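Local coordinates for putative rRNA methylase (PDB 3EEY), which binds S-adenosylmethionine and probably acts as a methyltransferase, with ribosomal RNA as its presumed substrate, at residues T113-I119 against E148-V153. Residues are numbered along the deposited sequence; the frame is centred on the assembly and turned at random.
Sequences TRPETTI and EEKEKV. With SAM (S-adenosylmethionine), chain K.
E149 sends its carboxylate from the first turn of helix 148-157 to meet two threonine hydroxyls, a compact example of how one buried acid can tie its own helix both to a cofactor-lining loop and to the helix that follows that loop. With CG anti to the backbone N (chi1 -180°) and the chain extended beyond it, the acid reaches across to the loop end of 113-119. There T113 OG1 donates to E149 OE1 over 2.8 Å, the acceptor offering its syn lone pair, on the side of the other carboxylate oxygen. T118 OG1 lies 2.8 Å from E149 OE2 and equally near R114 O, two acceptors for its one proton. Both threonine side chains meet the glutamate roughly at right angles, which leaves T118 CG2 for V153.

Beside this polar core, the ring of P115 rests on the second helix: its CG is 3.8 Å from E149 CA, and its CB meets the aliphatic CD of K152. The same lysine extends to its helix neighbour E148, where NZ forms a 2.7 Å salt bridge with OE2 on the anti side. One turn on, T118 CG2 touches V153 CG2 at 3.8 Å, and I119 CD1 lies against the K152 carbonyl. The axes of 115-119 and 148-153 come within 9.5 Å and run at 40° to each other.

L101 of strand 94-101 packs against T113, T118 and E149 from the sheet. Held by E149 and by backbone bonding to G102, T113 places CG2 3.6 Å from C8 of the S-adenosylmethionine adenine, and its side chain also touches H83, another cofactor-binding residue. The contact thus links two neighbouring helices at the cofactor edge of a Rossmann-like methyltransferase fold, whose seven-stranded sheet has the order 3-2-1-4-5-7-6.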
loop_
_atom_site.group_PDB
_atom_site.type_symbol
_atom_site.label_atom_id
_atom_site.label_comp_id
_atom_site.label_asym_id
_atom_site.label_seq_id
_atom_site.Cartn_x
_atom_site.Cartn_y
_atom_site.Cartn_z
ATOM N N THR A 113 -2.110 -4.668 -23.623
ATOM C CA THR A 113 -3.419 -4.320 -23.091
ATOM C C THR A 113 -3.801 -2.897 -23.500
ATOM O O THR A 113 -2.953 -2.003 -23.565
ATOM C CB THR A 113 -3.487 -4.474 -21.539
ATOM O OG1 THR A 113 -2.427 -3.734 -20.920
ATOM C CG2 THR A 113 -3.401 -5.936 -21.109
ATOM N N ARG A 114 -5.079 -2.713 -23.802
ATOM C CA ARG A 114 -5.632 -1.431 -24.247
ATOM C C ARG A 114 -6.548 -0.877 -23.157
ATOM O O ARG A 114 -7.244 -1.652 -22.501
ATOM C CB ARG A 114 -6.459 -1.637 -25.521
ATOM C CG ARG A 114 -5.665 -1.818 -26.803
ATOM C CD ARG A 114 -6.563 -2.397 -27.889
ATOM N NE ARG A 114 -6.128 -2.024 -29.233
ATOM C CZ ARG A 114 -6.608 -0.990 -29.924
ATOM N NH1 ARG A 114 -7.550 -0.211 -29.404
ATOM N NH2 ARG A 114 -6.145 -0.736 -31.141
ATOM N N PRO A 115 -6.563 0.461 -22.969
ATOM C CA PRO A 115 -7.408 1.102 -21.951
ATOM C C PRO A 115 -8.872 0.690 -22.000
ATOM O O PRO A 115 -9.426 0.325 -20.966
ATOM C CB PRO A 115 -7.282 2.595 -22.269
ATOM C CG PRO A 115 -6.012 2.732 -22.989
ATOM C CD PRO A 115 -5.756 1.452 -23.711
ATOM N N GLU A 116 -9.467 0.736 -23.193
ATOM C CA GLU A 116 -10.881 0.417 -23.439
ATOM C C GLU A 116 -11.273 -0.956 -22.900
ATOM O O GLU A 116 -12.251 -1.085 -22.160
ATOM C CB GLU A 116 -11.196 0.452 -24.941
ATOM C CG GLU A 116 -10.514 1.574 -25.747
ATOM C CD GLU A 116 -9.153 1.173 -26.325
ATOM O OE1 GLU A 116 -8.184 1.943 -26.140
ATOM O OE2 GLU A 116 -9.050 0.096 -26.958
ATOM N N THR A 117 -10.482 -1.965 -23.266
ATOM C CA THR A 117 -10.770 -3.361 -22.941
ATOM C C THR A 117 -10.405 -3.685 -21.500
ATOM O O THR A 117 -11.052 -4.523 -20.863
ATOM C CB THR A 117 -10.081 -4.338 -23.939
ATOM O OG1 THR A 117 -8.708 -3.975 -24.115
ATOM C CG2 THR A 117 -10.754 -4.277 -25.303
ATOM N N THR A 118 -9.372 -3.015 -20.987
ATOM C CA THR A 118 -8.968 -3.157 -19.583
ATOM C C THR A 118 -10.066 -2.640 -18.663
ATOM O O THR A 118 -10.463 -3.337 -17.725
ATOM C CB THR A 118 -7.635 -2.448 -19.278
ATOM O OG1 THR A 118 -6.604 -2.975 -20.123
ATOM C CG2 THR A 118 -7.236 -2.651 -17.819
ATOM N N ILE A 119 -10.572 -1.440 -18.961
ATOM C CA ILE A 119 -11.693 -0.843 -18.226
ATOM C C ILE A 119 -12.949 -1.740 -18.266
ATOM O O ILE A 119 -13.600 -1.953 -17.241
ATOM C CB ILE A 119 -11.979 0.617 -18.727
ATOM C CG1 ILE A 119 -10.882 1.564 -18.233
ATOM C CG2 ILE A 119 -13.333 1.119 -18.254
ATOM C CD1 ILE A 119 -10.708 2.815 -19.063
ATOM N N GLU A 148 -0.786 6.135 -21.657
ATOM C CA GLU A 148 -2.207 6.355 -21.909
ATOM C C GLU A 148 -3.112 5.391 -21.133
ATOM O O GLU A 148 -4.173 5.784 -20.649
ATOM C CB GLU A 148 -2.462 6.252 -23.422
ATOM C CG GLU A 148 -3.896 6.505 -23.900
ATOM C CD GLU A 148 -4.235 5.738 -25.183
ATOM O OE1 GLU A 148 -3.376 4.981 -25.699
ATOM O OE2 GLU A 148 -5.376 5.884 -25.673
ATOM N N GLU A 149 -2.681 4.135 -21.031
ATOM C CA GLU A 149 -3.415 3.112 -20.296
ATOM C C GLU A 149 -3.428 3.375 -18.803
ATOM O O GLU A 149 -4.487 3.292 -18.177
ATOM C CB GLU A 149 -2.864 1.711 -20.579
ATOM C CG GLU A 149 -3.621 0.629 -19.825
ATOM C CD GLU A 149 -3.261 -0.759 -20.257
ATOM O OE1 GLU A 149 -2.058 -1.053 -20.431
ATOM O OE2 GLU A 149 -4.192 -1.566 -20.397
ATOM N N LYS A 150 -2.259 3.702 -18.250
ATOM C CA LYS A 150 -2.131 4.086 -16.844
ATOM C C LYS A 150 -3.099 5.220 -16.495
ATOM O O LYS A 150 -3.888 5.096 -15.550
ATOM C CB LYS A 150 -0.689 4.501 -16.504
ATOM C CG LYS A 150 -0.494 4.894 -15.034
ATOM C CD LYS A 150 0.757 5.734 -14.795
ATOM C CE LYS A 150 0.555 7.214 -15.085
ATOM N NZ LYS A 150 0.484 8.037 -13.840
ATOM N N GLU A 151 -3.051 6.293 -17.290
ATOM C CA GLU A 151 -3.855 7.492 -17.064
ATOM C C GLU A 151 -5.357 7.223 -17.126
ATOM O O GLU A 151 -6.090 7.638 -16.234
ATOM C CB GLU A 151 -3.460 8.592 -18.059
ATOM C CG GLU A 151 -2.075 9.178 -17.824
ATOM C CD GLU A 151 -2.051 10.169 -16.676
ATOM O OE1 GLU A 151 -2.483 11.329 -16.874
ATOM O OE2 GLU A 151 -1.595 9.785 -15.577
ATOM N N LYS A 152 -5.803 6.499 -18.149
ATOM C CA LYS A 152 -7.222 6.205 -18.303
ATOM C C LYS A 152 -7.768 5.219 -17.270
ATOM O O LYS A 152 -8.847 5.456 -16.722
ATOM C CB LYS A 152 -7.547 5.750 -19.732
ATOM C CG LYS A 152 -7.414 6.857 -20.755
ATOM C CD LYS A 152 -7.710 6.388 -22.168
ATOM C CE LYS A 152 -7.467 7.518 -23.169
ATOM N NZ LYS A 152 -7.595 7.056 -24.581
ATOM N N VAL A 153 -7.029 4.132 -17.004
ATOM C CA VAL A 153 -7.430 3.141 -16.001
ATOM C C VAL A 153 -7.592 3.773 -14.615
ATOM O O VAL A 153 -8.594 3.536 -13.929
ATOM C CB VAL A 153 -6.445 1.926 -15.941
ATOM C CG1 VAL A 153 -6.690 1.076 -14.713
ATOM C CG2 VAL A 153 -6.572 1.065 -17.188
HETATM N N SAM K . 0.996 -12.207 -15.551
HETATM C CA SAM K . 1.799 -12.370 -16.803
HETATM C C SAM K . 3.004 -13.292 -16.599
HETATM O O SAM K . 3.971 -13.291 -17.369
HETATM O OXT SAM K . 3.025 -14.079 -15.654
HETATM C CB SAM K . 2.195 -11.010 -17.366
HETATM C CG SAM K . 1.102 -10.399 -18.238
HETATM S SD SAM K . 1.740 -9.403 -19.613
HETATM C CE SAM K . 2.330 -7.942 -18.714
HETATM C "C5'" SAM K . 0.185 -8.843 -20.360
HETATM C "C4'" SAM K . -0.520 -10.002 -21.072
HETATM O "O4'" SAM K . -1.880 -9.698 -21.321
HETATM C "C3'" SAM K . 0.119 -10.332 -22.420
HETATM O "O3'" SAM K . 0.393 -11.713 -22.457
HETATM C "C2'" SAM K . -0.928 -9.955 -23.450
HETATM O "O2'" SAM K . -0.919 -10.798 -24.587
HETATM C "C1'" SAM K . -2.211 -10.094 -22.638
HETATM N N9 SAM K . -3.339 -9.301 -23.164
HETATM C C8 SAM K . -3.307 -8.168 -23.943
HETATM N N7 SAM K . -4.584 -7.786 -24.191
HETATM C C5 SAM K . -5.421 -8.661 -23.581
HETATM C C6 SAM K . -6.806 -8.760 -23.502
HETATM N N6 SAM K . -7.608 -7.878 -24.092
HETATM N N1 SAM K . -7.357 -9.805 -22.795
HETATM C C2 SAM K . -6.575 -10.751 -22.167
HETATM N N3 SAM K . -5.210 -10.639 -22.242
HETATM C C4 SAM K . -4.646 -9.618 -22.937
#